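Local coordinates for protein amidohydrolase (Mycoplasma synoviae, PDB 3OVG) that hydrolyses the 5-phosphates of D-xylono- and L-arabino-1,4-lactone, and also carboxy 1,4-lactones, using two zinc ions in each subunit, at residues T10-I15 / I84-K89; I66-P71 / G93-S98; E172-T177 / K200-F205; N208-Q213 / P324-A329. All coordinates share one frame; numbering follows the deposited sequence.

Interaction 1 (T10-I15 / I84-K89); sequences TVLGDI and IANAVK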
loop_
_atom_site.group_PDB
_atom_site.type_symbol
_atom_site.label_atom_id
_atom_site.label_comp_id
_atom_site.label_asym_id
_atom_site.label_seq_id
_atom_site.Cartn_x
_atom_site.Cartn_y
_atom_site.Cartn_z
ATOM N N THR A 10 23.694 -6.960 -35.980
ATOM C CA THR A 10 24.140 -6.893 -34.596
ATOM C C THR A 10 24.658 -5.510 -34.299
ATOM O O THR A 10 24.818 -4.682 -35.215
ATOM C CB THR A 10 25.272 -7.917 -34.232
ATOM O OG1 THR A 10 26.534 -7.467 -34.738
ATOM C CG2 THR A 10 24.965 -9.282 -34.765
ATOM N N VAL A 11 24.908 -5.255 -33.016
ATOM C CA VAL A 11 25.406 -3.954 -32.580
ATOM C C VAL A 11 26.784 -3.707 -33.150
ATOM O O VAL A 11 27.174 -2.586 -33.358
ATOM C CB VAL A 11 25.387 -3.805 -31.023
ATOM C CG1 VAL A 11 23.937 -3.945 -30.526
ATOM C CG2 VAL A 11 26.333 -4.841 -30.353
ATOM N N LEU A 12 27.502 -4.764 -33.482
ATOM C CA LEU A 12 28.828 -4.560 -34.051
ATOM C C LEU A 12 28.809 -4.661 -35.564
ATOM O O LEU A 12 29.861 -4.636 -36.180
ATOM C CB LEU A 12 29.818 -5.569 -33.489
ATOM C CG LEU A 12 30.625 -5.206 -32.233
ATOM C CD1 LEU A 12 30.132 -3.971 -31.486
ATOM C CD2 LEU A 12 30.734 -6.419 -31.319
ATOM N N GLY A 13 27.623 -4.772 -36.171
ATOM C CA GLY A 13 27.557 -4.900 -37.625
ATOM C C GLY A 13 26.756 -6.088 -38.157
ATOM O O GLY A 13 26.399 -7.018 -37.412
ATOM N N ASP A 14 26.449 -6.045 -39.452
ATOM C CA ASP A 14 25.657 -7.083 -40.062
ATOM C C ASP A 14 26.532 -8.299 -40.157
ATOM O O ASP A 14 27.714 -8.184 -40.472
ATOM C CB ASP A 14 25.200 -6.634 -41.447
ATOM C CG ASP A 14 24.177 -5.502 -41.376
ATOM O OD1 ASP A 14 23.786 -5.115 -40.245
ATOM O OD2 ASP A 14 23.761 -4.989 -42.435
ATOM N N ILE A 15 25.981 -9.469 -39.846
ATOM C CA ILE A 15 26.709 -10.712 -40.030
ATOM C C ILE A 15 25.897 -11.689 -40.863
ATOM O O ILE A 15 24.678 -11.625 -40.877
ATOM C CB ILE A 15 26.998 -11.426 -38.688
ATOM C CG1 ILE A 15 25.691 -11.854 -38.026
ATOM C CG2 ILE A 15 27.799 -10.524 -37.768
ATOM C CD1 ILE A 15 25.905 -12.564 -36.711
ATOM N N ILE A 84 29.429 -4.778 -23.329
ATOM C CA ILE A 84 29.249 -6.211 -23.210
ATOM C C ILE A 84 29.529 -6.893 -24.570
ATOM O O ILE A 84 30.256 -7.867 -24.634
ATOM C CB ILE A 84 27.838 -6.567 -22.672
ATOM C CG1 ILE A 84 27.638 -5.998 -21.251
ATOM C CG2 ILE A 84 27.642 -8.064 -22.734
ATOM C CD1 ILE A 84 26.180 -5.870 -20.797
ATOM N N ALA A 85 28.992 -6.345 -25.663
ATOM C CA ALA A 85 29.188 -6.939 -26.983
ATOM C C ALA A 85 30.685 -7.014 -27.345
ATOM O O ALA A 85 31.173 -8.032 -27.829
ATOM C CB ALA A 85 28.406 -6.127 -28.066
ATOM N N ASN A 86 31.399 -5.918 -27.117
ATOM C CA ASN A 86 32.820 -5.844 -27.460
ATOM C C ASN A 86 33.656 -6.786 -26.610
ATOM O O ASN A 86 34.677 -7.306 -27.068
ATOM C CB ASN A 86 33.327 -4.406 -27.271
ATOM C CG ASN A 86 33.040 -3.536 -28.478
ATOM O OD1 ASN A 86 33.342 -3.913 -29.605
ATOM N ND2 ASN A 86 32.474 -2.372 -28.246
ATOM N N ALA A 87 33.239 -6.986 -25.365
ATOM C CA ALA A 87 33.944 -7.883 -24.465
ATOM C C ALA A 87 33.819 -9.344 -24.920
ATOM O O ALA A 87 34.686 -10.178 -24.639
ATOM C CB ALA A 87 33.439 -7.716 -23.054
ATOM N N VAL A 88 32.763 -9.662 -25.663
ATOM C CA VAL A 88 32.629 -11.046 -26.068
ATOM C C VAL A 88 32.778 -11.306 -27.565
ATOM O O VAL A 88 32.648 -12.452 -27.992
ATOM C CB VAL A 88 31.314 -11.725 -25.534
ATOM C CG1 VAL A 88 31.222 -11.610 -24.017
ATOM C CG2 VAL A 88 30.054 -11.170 -26.228
ATOM N N LYS A 89 33.046 -10.279 -28.363
ATOM C CA LYS A 89 33.115 -10.509 -29.806
ATOM C C LYS A 89 34.180 -11.545 -30.206
ATOM O O LYS A 89 33.930 -12.371 -31.092
ATOM C CB LYS A 89 33.245 -9.220 -30.637
ATOM C CG LYS A 89 34.374 -8.280 -30.272
ATOM C CD LYS A 89 34.772 -7.421 -31.509
ATOM C CE LYS A 89 35.522 -6.134 -31.097
ATOM N NZ LYS A 89 36.277 -6.210 -29.780
#
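The type I turn from T10 to G13 lies against one side of the helical segment 84-89, V11 and A85 standing nearest with their CA atoms 7.4 Å apart. Both central residues of the turn send their side chains at the helix. V11 meets it with one branch: CG2, wedged between its own backbone N and carbonyl carbon (V11 chi1 -61° places CG1 beside N), presses on A85 CB at 3.3 Å, a little tighter than an ordinary van der Waals contact. A small methyl suits A85 because it lets the turn come this close. The two methyls of L12 part. L12 CD1 rests on N86 OD1 at 3.7 Å, while L12 CD2 lies across the K89 chain, 3.8 Å from K89 CB. This part is exposed, and the aliphatic stem of K89 offers an apolar surface against the leucine.

T10 OG1 accepts from L12 N at 3.1 Å, an ST turn, and separately donates to G13 O at 2.7 Å, an oxygen that T10 N also grips. G13, at phi 127°, takes a backbone shape in which any beta carbon would collide with L12 O, so glycine suits it. The turn links strands 7-10 and 13-16; V11 also bonds through its backbone to V95 of strand 94-97 and touches L82 of helix 78-88, whose I84 and V88 pack on F55 of helix 48-60.

Interaction 2 (I66-P71 / G93-S98); sequences IVTMDP and GNVIMS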
loop_
_atom_site.group_PDB
_atom_site.type_symbol
_atom_site.label_atom_id
_atom_site.label_comp_id
_atom_site.label_asym_id
_atom_site.label_seq_id
_atom_site.Cartn_x
_atom_site.Cartn_y
_atom_site.Cartn_z
ATOM N N ILE A 66 22.805 -13.334 -28.355
ATOM C CA ILE A 66 21.733 -12.924 -27.460
ATOM C C ILE A 66 21.026 -11.688 -27.986
ATOM O O ILE A 66 21.657 -10.678 -28.268
ATOM C CB ILE A 66 22.245 -12.721 -25.999
ATOM C CG1 ILE A 66 22.662 -14.063 -25.419
ATOM C CG2 ILE A 66 21.170 -12.092 -25.121
ATOM C CD1 ILE A 66 23.526 -13.979 -24.194
ATOM N N VAL A 67 19.707 -11.785 -28.165
ATOM C CA VAL A 67 18.903 -10.626 -28.545
ATOM C C VAL A 67 18.362 -9.913 -27.280
ATOM O O VAL A 67 17.480 -10.417 -26.586
ATOM C CB VAL A 67 17.722 -11.045 -29.445
ATOM C CG1 VAL A 67 16.980 -9.827 -30.014
ATOM C CG2 VAL A 67 18.217 -11.976 -30.583
ATOM N N THR A 68 18.861 -8.721 -27.006
ATOM C CA THR A 68 18.413 -7.994 -25.837
ATOM C C THR A 68 17.176 -7.147 -26.173
ATOM O O THR A 68 17.253 -6.185 -26.934
ATOM C CB THR A 68 19.557 -7.140 -25.234
ATOM O OG1 THR A 68 20.042 -6.229 -26.219
ATOM C CG2 THR A 68 20.724 -8.051 -24.809
HETATM N N MSE A 69 16.041 -7.504 -25.587
HETATM C CA MSE A 69 14.766 -6.931 -25.997
HETATM C C MSE A 69 14.316 -5.679 -25.192
HETATM O O MSE A 69 13.221 -5.644 -24.650
HETATM C CB MSE A 69 13.676 -8.018 -25.980
HETATM C CG MSE A 69 13.879 -9.121 -27.068
HETATM SE SE MSE A 69 13.953 -8.392 -28.910
HETATM C CE MSE A 69 12.488 -7.039 -28.834
ATOM N N ASP A 70 15.156 -4.659 -25.128
ATOM C CA ASP A 70 14.753 -3.434 -24.449
ATOM C C ASP A 70 14.438 -2.315 -25.451
ATOM O O ASP A 70 15.320 -1.858 -26.164
ATOM C CB ASP A 70 15.874 -2.997 -23.536
ATOM C CG ASP A 70 16.502 -4.183 -22.785
ATOM O OD1 ASP A 70 17.507 -4.747 -23.301
ATOM O OD2 ASP A 70 15.978 -4.531 -21.703
ATOM N N PRO A 71 13.178 -1.880 -25.516
ATOM C CA PRO A 71 12.913 -0.772 -26.436
ATOM C C PRO A 71 13.531 0.494 -25.825
ATOM O O PRO A 71 13.816 0.542 -24.636
ATOM C CB PRO A 71 11.387 -0.646 -26.421
ATOM C CG PRO A 71 10.912 -1.388 -25.158
ATOM C CD PRO A 71 12.099 -2.087 -24.536
ATOM N N GLY A 93 30.640 -14.203 -29.528
ATOM C CA GLY A 93 29.353 -13.731 -29.031
ATOM C C GLY A 93 28.784 -12.608 -29.895
ATOM O O GLY A 93 29.545 -11.756 -30.355
ATOM N N ASN A 94 27.466 -12.603 -30.120
ATOM C CA ASN A 94 26.810 -11.504 -30.839
ATOM C C ASN A 94 25.669 -10.912 -30.017
ATOM O O ASN A 94 24.954 -11.646 -29.306
ATOM C CB ASN A 94 26.200 -11.950 -32.174
ATOM C CG ASN A 94 27.207 -12.639 -33.110
ATOM O OD1 ASN A 94 27.147 -13.869 -33.313
ATOM N ND2 ASN A 94 28.118 -11.852 -33.693
ATOM N N VAL A 95 25.478 -9.601 -30.142
ATOM C CA VAL A 95 24.331 -8.925 -29.532
ATOM C C VAL A 95 23.459 -8.203 -30.572
ATOM O O VAL A 95 23.953 -7.475 -31.461
ATOM C CB VAL A 95 24.781 -7.936 -28.473
ATOM C CG1 VAL A 95 23.562 -7.200 -27.887
ATOM C CG2 VAL A 95 25.581 -8.664 -27.369
ATOM N N ILE A 96 22.153 -8.422 -30.477
ATOM C CA ILE A 96 21.224 -7.726 -31.341
ATOM C C ILE A 96 20.352 -6.887 -30.436
ATOM O O ILE A 96 19.780 -7.397 -29.475
ATOM C CB ILE A 96 20.385 -8.694 -32.161
ATOM C CG1 ILE A 96 21.280 -9.431 -33.174
ATOM C CG2 ILE A 96 19.239 -7.931 -32.875
ATOM C CD1 ILE A 96 20.497 -10.473 -34.007
HETATM N N MSE A 97 20.270 -5.589 -30.707
HETATM C CA MSE A 97 19.491 -4.725 -29.836
HETATM C C MSE A 97 18.203 -4.295 -30.527
HETATM O O MSE A 97 18.075 -4.471 -31.739
HETATM C CB MSE A 97 20.326 -3.509 -29.402
HETATM C CG MSE A 97 21.401 -3.898 -28.373
HETATM SE SE MSE A 97 22.300 -2.230 -27.801
HETATM C CE MSE A 97 20.994 -1.560 -26.473
ATOM N N SER A 98 17.283 -3.682 -29.770
ATOM C CA SER A 98 15.936 -3.446 -30.280
ATOM C C SER A 98 15.574 -1.998 -30.387
ATOM O O SER A 98 16.001 -1.166 -29.560
ATOM C CB SER A 98 14.915 -4.134 -29.392
ATOM O OG SER A 98 13.612 -4.021 -29.938
HETATM O O HOH W 1 17.772 -3.081 -27.050
#
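One water is gripped by three backbone groups where segments 66-71 and 93-98 part: it accepts from S98 N at 2.8 Å and donates to T68 O and to D70 O. It bridges the strand ends where T68 O and S98 N are too far apart for the next direct bond. Before that point the strands run parallel and share a ladder of bonds. I66 N reaches N94 O at 2.9 Å in an almost straight bond (170°), I96 N returns to I66 O at 3.2 Å, and T68 N reaches I96 O at 2.9 Å, more bent at 142°.

Beta-branched residues suit these extended backbones. V67 CG1, anti to its own N at chi1 -172°, leans over I96 O and lies 4.1 Å from I96 CG2. On the other sheet face T68 OG1 sits 3.5 Å from M97 CG and also touches V95 CG1. Beyond the strand M69, a selenomethionine, centres an inverse gamma turn; its chain folds at the second and third torsions and brings CE to 3.4 Å from S98 OG.

The turn leads into the metal site. D70 OD2 is hydrogen-bonded to ND1 of the zinc ligand H28, a second-shell role, and M69 O takes a hydrogen bond from the carbamylated K155. The strands belong to a beta-alpha-beta crossover of the TIM barrel, with helix 78-88 between them: V95 and M97 pack on its T81, I66 meets F55 and F58 of helix 48-60, and V67 faces T23 of strand 22-25.

Interaction 3 (E172-T177 / K200-F205); sequences EVAART and KHLIGF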
loop_
_atom_site.group_PDB
_atom_site.type_symbol
_atom_site.label_atom_id
_atom_site.label_comp_id
_atom_site.label_asym_id
_atom_site.label_seq_id
_atom_site.Cartn_x
_atom_site.Cartn_y
_atom_site.Cartn_z
ATOM N N GLU A 172 1.485 -1.086 -35.518
ATOM C CA GLU A 172 1.547 -0.502 -36.851
ATOM C C GLU A 172 2.963 0.049 -37.048
ATOM O O GLU A 172 3.571 -0.100 -38.103
ATOM C CB GLU A 172 0.492 0.615 -37.039
ATOM C CG GLU A 172 0.678 1.351 -38.373
ATOM C CD GLU A 172 -0.453 2.297 -38.728
ATOM O OE1 GLU A 172 -1.516 2.253 -38.099
ATOM O OE2 GLU A 172 -0.262 3.102 -39.651
ATOM N N VAL A 173 3.500 0.679 -36.018
ATOM C CA VAL A 173 4.850 1.203 -36.125
ATOM C C VAL A 173 5.831 0.038 -36.401
ATOM O O VAL A 173 6.704 0.127 -37.265
ATOM C CB VAL A 173 5.249 1.996 -34.866
ATOM C CG1 VAL A 173 6.784 2.153 -34.809
ATOM C CG2 VAL A 173 4.541 3.372 -34.836
ATOM N N ALA A 174 5.648 -1.078 -35.706
ATOM C CA ALA A 174 6.541 -2.220 -35.891
ATOM C C ALA A 174 6.403 -2.781 -37.315
ATOM O O ALA A 174 7.385 -3.038 -37.991
ATOM C CB ALA A 174 6.211 -3.283 -34.881
ATOM N N ALA A 175 5.171 -2.979 -37.762
ATOM C CA ALA A 175 4.926 -3.542 -39.094
ATOM C C ALA A 175 5.519 -2.638 -40.171
ATOM O O ALA A 175 6.174 -3.111 -41.100
ATOM C CB ALA A 175 3.415 -3.786 -39.328
ATOM N N ARG A 176 5.320 -1.333 -40.030
ATOM C CA ARG A 176 5.813 -0.400 -41.062
ATOM C C ARG A 176 7.357 -0.316 -41.125
ATOM O O ARG A 176 7.963 -0.258 -42.195
ATOM C CB ARG A 176 5.169 0.984 -40.868
ATOM C CG ARG A 176 3.662 0.993 -41.253
ATOM C CD ARG A 176 2.906 2.254 -40.825
ATOM N NE ARG A 176 3.338 3.474 -41.506
ATOM C CZ ARG A 176 2.612 4.594 -41.561
ATOM N NH1 ARG A 176 1.410 4.635 -40.992
ATOM N NH2 ARG A 176 3.072 5.673 -42.199
ATOM N N THR A 177 7.984 -0.309 -39.962
ATOM C CA THR A 177 9.447 -0.306 -39.861
ATOM C C THR A 177 10.001 -1.603 -40.422
ATOM O O THR A 177 11.030 -1.620 -41.119
ATOM C CB THR A 177 9.871 -0.152 -38.388
ATOM O OG1 THR A 177 9.311 1.061 -37.887
ATOM C CG2 THR A 177 11.403 -0.070 -38.224
ATOM N N LYS A 200 -2.349 -11.492 -36.291
ATOM C CA LYS A 200 -3.207 -11.073 -37.403
ATOM C C LYS A 200 -3.051 -9.603 -37.724
ATOM O O LYS A 200 -3.064 -9.200 -38.889
ATOM C CB LYS A 200 -4.658 -11.400 -37.087
ATOM C CG LYS A 200 -4.896 -12.912 -37.085
ATOM C CD LYS A 200 -5.998 -13.298 -36.108
ATOM C CE LYS A 200 -7.350 -13.441 -36.757
ATOM N NZ LYS A 200 -8.321 -14.161 -35.831
ATOM N N HIS A 201 -2.879 -8.784 -36.692
ATOM C CA HIS A 201 -2.775 -7.360 -36.947
ATOM C C HIS A 201 -1.515 -7.074 -37.732
ATOM O O HIS A 201 -1.572 -6.406 -38.748
ATOM C CB HIS A 201 -2.860 -6.523 -35.654
ATOM C CG HIS A 201 -4.170 -6.648 -34.960
ATOM N ND1 HIS A 201 -4.315 -6.513 -33.594
ATOM C CD2 HIS A 201 -5.404 -6.913 -35.449
ATOM C CE1 HIS A 201 -5.583 -6.693 -33.274
ATOM N NE2 HIS A 201 -6.263 -6.938 -34.381
ATOM N N LEU A 202 -0.383 -7.582 -37.274
ATOM C CA LEU A 202 0.891 -7.286 -37.923
ATOM C C LEU A 202 0.824 -7.689 -39.377
ATOM O O LEU A 202 1.251 -6.945 -40.248
ATOM C CB LEU A 202 2.051 -8.021 -37.222
ATOM C CG LEU A 202 2.416 -7.435 -35.871
ATOM C CD1 LEU A 202 3.420 -8.374 -35.247
ATOM C CD2 LEU A 202 3.002 -6.033 -36.039
ATOM N N ILE A 203 0.303 -8.887 -39.618
ATOM C CA ILE A 203 0.159 -9.413 -40.950
ATOM C C ILE A 203 -0.844 -8.591 -41.718
ATOM O O ILE A 203 -0.666 -8.346 -42.889
ATOM C CB ILE A 203 -0.307 -10.881 -40.902
ATOM C CG1 ILE A 203 0.822 -11.773 -40.361
ATOM C CG2 ILE A 203 -0.784 -11.307 -42.278
ATOM C CD1 ILE A 203 0.348 -13.219 -39.908
ATOM N N GLY A 204 -1.887 -8.127 -41.040
ATOM C CA GLY A 204 -2.842 -7.231 -41.668
ATOM C C GLY A 204 -2.231 -5.908 -42.132
ATOM O O GLY A 204 -2.687 -5.320 -43.120
ATOM N N PHE A 205 -1.229 -5.409 -41.416
ATOM C CA PHE A 205 -0.549 -4.203 -41.862
ATOM C C PHE A 205 0.363 -4.493 -43.054
ATOM O O PHE A 205 0.823 -3.570 -43.715
ATOM C CB PHE A 205 0.273 -3.569 -40.748
ATOM C CG PHE A 205 -0.537 -2.834 -39.750
ATOM C CD1 PHE A 205 -1.200 -1.669 -40.108
ATOM C CD2 PHE A 205 -0.642 -3.308 -38.453
ATOM C CE1 PHE A 205 -1.948 -0.961 -39.167
ATOM C CE2 PHE A 205 -1.388 -2.626 -37.503
ATOM C CZ PHE A 205 -2.054 -1.448 -37.855
#
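E172 and A175 hold the F205 side chain in the tight part of the contact. E172 CB stands over one face of the F205 ring, offset toward the rim, 3.7 Å from the ring centroid in a CH-pi contact. A175 CB meets F205 CB at 3.5 Å, and alanine, being short, suits helix axes only 8.9 Å apart at a crossing angle of -46°. Beside it the packing slackens, L202 CD2 lying 4.0 Å from A175 CB and 4.4 Å from A174 CB.

With CG anti to the backbone N (chi1 173°), the extended glutamate chain runs across the ring at about a right angle, E172 OE1 lying 3.4 Å from F205 CE1 and the carboxylate tilted 36° from the ring plane. On the side of the partly exposed R176, a salt bridge within helix 165-181 takes over: R176 NH1 meets E172 OE2 on its anti side at 2.6 Å, while E172 OE1 pairs with K349. Two cationic partners would probably favour the ionised carboxylate despite its burial.

The pair joins two neighbouring outer helices of the TIM barrel: H201 and F205 pack on V345 of helix 343-351, while V173 and T177 meet C126 of helix 119-131.

Interaction 4 (N208-Q213 / P324-A329); sequences NPDKIQ and PKRVLA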
loop_
_atom_site.group_PDB
_atom_site.type_symbol
_atom_site.label_atom_id
_atom_site.label_comp_id
_atom_site.label_asym_id
_atom_site.label_seq_id
_atom_site.Cartn_x
_atom_site.Cartn_y
_atom_site.Cartn_z
ATOM N N ASN A 208 5.618 -9.435 -42.869
ATOM C CA ASN A 208 5.878 -10.838 -43.201
ATOM C C ASN A 208 5.813 -11.747 -41.959
ATOM O O ASN A 208 6.637 -11.598 -41.047
ATOM C CB ASN A 208 7.256 -10.934 -43.857
ATOM C CG ASN A 208 7.601 -12.347 -44.350
ATOM O OD1 ASN A 208 6.848 -13.310 -44.180
ATOM N ND2 ASN A 208 8.777 -12.465 -44.957
ATOM N N PRO A 209 4.867 -12.712 -41.937
ATOM C CA PRO A 209 4.779 -13.638 -40.806
ATOM C C PRO A 209 6.147 -14.245 -40.491
ATOM O O PRO A 209 6.424 -14.634 -39.373
ATOM C CB PRO A 209 3.867 -14.769 -41.322
ATOM C CG PRO A 209 3.246 -14.266 -42.580
ATOM C CD PRO A 209 4.064 -13.140 -43.098
ATOM N N ASP A 210 6.984 -14.371 -41.505
ATOM C CA ASP A 210 8.284 -15.001 -41.309
ATOM C C ASP A 210 9.263 -14.213 -40.458
ATOM O O ASP A 210 10.299 -14.757 -40.045
ATOM C CB ASP A 210 8.956 -15.298 -42.648
ATOM C CG ASP A 210 9.133 -16.765 -42.868
ATOM O OD1 ASP A 210 8.100 -17.432 -43.144
ATOM O OD2 ASP A 210 10.299 -17.250 -42.732
ATOM N N LYS A 211 8.959 -12.941 -40.243
ATOM C CA LYS A 211 9.817 -12.017 -39.478
ATOM C C LYS A 211 9.321 -11.793 -38.037
ATOM O O LYS A 211 9.921 -11.006 -37.263
ATOM C CB LYS A 211 9.870 -10.654 -40.163
ATOM C CG LYS A 211 10.522 -10.607 -41.527
ATOM C CD LYS A 211 12.019 -10.957 -41.471
ATOM C CE LYS A 211 12.253 -12.471 -41.667
ATOM N NZ LYS A 211 13.602 -12.737 -42.219
ATOM N N ILE A 212 8.246 -12.489 -37.676
ATOM C CA ILE A 212 7.530 -12.194 -36.442
ATOM C C ILE A 212 7.741 -13.246 -35.374
ATOM O O ILE A 212 7.407 -14.424 -35.566
ATOM C CB ILE A 212 5.994 -12.097 -36.682
ATOM C CG1 ILE A 212 5.663 -11.067 -37.776
ATOM C CG2 ILE A 212 5.216 -11.890 -35.327
ATOM C CD1 ILE A 212 4.151 -10.872 -37.978
ATOM N N GLN A 213 8.262 -12.806 -34.237
ATOM C CA GLN A 213 8.192 -13.611 -33.020
ATOM C C GLN A 213 7.208 -13.033 -32.002
ATOM O O GLN A 213 7.098 -11.785 -31.827
ATOM C CB GLN A 213 9.556 -13.680 -32.357
ATOM C CG GLN A 213 10.549 -14.607 -33.034
ATOM C CD GLN A 213 11.917 -14.485 -32.404
ATOM O OE1 GLN A 213 12.669 -13.554 -32.726
ATOM N NE2 GLN A 213 12.257 -15.424 -31.503
ATOM N N PRO A 324 15.968 -19.320 -35.414
ATOM C CA PRO A 324 16.447 -17.930 -35.309
ATOM C C PRO A 324 17.175 -17.427 -36.564
ATOM O O PRO A 324 17.121 -16.221 -36.881
ATOM C CB PRO A 324 17.388 -17.964 -34.099
ATOM C CG PRO A 324 16.997 -19.194 -33.326
ATOM C CD PRO A 324 16.531 -20.195 -34.371
ATOM N N LYS A 325 17.846 -18.344 -37.268
ATOM C CA LYS A 325 18.525 -18.017 -38.508
ATOM C C LYS A 325 17.510 -17.498 -39.527
ATOM O O LYS A 325 17.775 -16.543 -40.287
ATOM C CB LYS A 325 19.275 -19.253 -39.039
ATOM C CG LYS A 325 19.953 -19.066 -40.368
ATOM C CD LYS A 325 21.226 -19.951 -40.467
ATOM C CE LYS A 325 20.937 -21.366 -40.903
ATOM N NZ LYS A 325 21.132 -21.525 -42.394
ATOM N N ARG A 326 16.342 -18.122 -39.510
ATOM C CA ARG A 326 15.200 -17.713 -40.325
ATOM C C ARG A 326 14.565 -16.407 -39.852
ATOM O O ARG A 326 14.473 -15.452 -40.606
ATOM C CB ARG A 326 14.135 -18.811 -40.353
ATOM C CG ARG A 326 12.879 -18.388 -41.072
ATOM C CD ARG A 326 11.885 -19.548 -41.237
ATOM N NE ARG A 326 11.324 -20.042 -39.973
ATOM C CZ ARG A 326 10.474 -19.353 -39.214
ATOM N NH1 ARG A 326 10.106 -18.126 -39.569
ATOM N NH2 ARG A 326 9.999 -19.877 -38.084
ATOM N N VAL A 327 14.134 -16.357 -38.600
ATOM C CA VAL A 327 13.287 -15.255 -38.150
ATOM C C VAL A 327 14.045 -13.941 -37.905
ATOM O O VAL A 327 13.430 -12.881 -37.927
ATOM C CB VAL A 327 12.463 -15.630 -36.911
ATOM C CG1 VAL A 327 11.598 -16.833 -37.212
ATOM C CG2 VAL A 327 13.378 -15.915 -35.696
ATOM N N LEU A 328 15.366 -14.013 -37.713
ATOM C CA LEU A 328 16.173 -12.822 -37.438
ATOM C C LEU A 328 16.848 -12.245 -38.688
ATOM O O LEU A 328 17.471 -11.182 -38.621
ATOM C CB LEU A 328 17.240 -13.118 -36.370
ATOM C CG LEU A 328 16.722 -13.477 -34.966
ATOM C CD1 LEU A 328 17.939 -13.822 -34.088
ATOM C CD2 LEU A 328 15.991 -12.290 -34.357
ATOM N N ALA A 329 16.734 -12.944 -39.821
ATOM C CA ALA A 329 17.354 -12.481 -41.068
ATOM C C ALA A 329 16.594 -11.273 -41.606
ATOM O O ALA A 329 15.374 -11.285 -41.581
ATOM C CB ALA A 329 17.344 -13.624 -42.104
HETATM O O HOH W 2 7.625 -17.277 -38.455
HETATM O O HOH W 3 13.281 -15.178 -43.404
#
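D210 OD2 lies at the edge of the R326 guanidinium, near its plane, though the two flat groups are turned 72° apart. The salt bridge carries a weak hydrogen bond, R326 NH1 to D210 OD2 at 3.3 Å; OD2 also rests against the arginine stem, 3.2 Å from R326 CD. Here, in the TIM barrel, the Asx turn and 3-10 segment that lead into strand 212-215 meet the end of helix 313-327. N208 OD1 makes the Asx turn, accepting D210 N at 2.9 Å from above its carbonyl plane.

K211 starts away from the helix but doubles back through bends at chi2 (-65°) and chi3 (91°). A long, flexible side chain suits this place, since K211 NZ can reach backbone carbonyls of 324-329. K211 NZ donates nearly end-on to R326 O at 3.3 Å; its approach to A329 O is too short for the modelled distance to be trusted. A water also joins K211 NZ to R326 O.

Deeper in, V327 CA points its hydrogen at D210 O, while Q213 lays its amide across the valine, Q213 OE1 being 3.9 Å from V327 CG2 and Q213 NE2 hydrogen-bonded to T270 OG1. R326 NH2 is hydrogen-bonded to K267 O and T236 OG1, which fixes the group's rotation. A second water links the segments, accepting from R326 NH1 at 2.8 Å and donating to P209 O at 3.0 Å.

Overall arrangement
From the N terminus, interaction 1 closes a loop from the opening hairpin to helix 78-88. Interaction 2 crosses it, for 66-71 lies inside that loop and 93-98 beyond it; the two touch through V11 and V95 and join hairpin, helix and parallel strands. Interaction 3 follows in series, pairing helices 165-181 and 195-205 around strand 185-190. Interaction 4 opens just after it and closes the longest loop, from the start of strand 212-215 to the end of helix 313-327. L202 on I212 ties interactions 3 and 4 together, while L328 reaches V67 and I96 of interaction 2, so segment 324-329 meets early strands of the barrel.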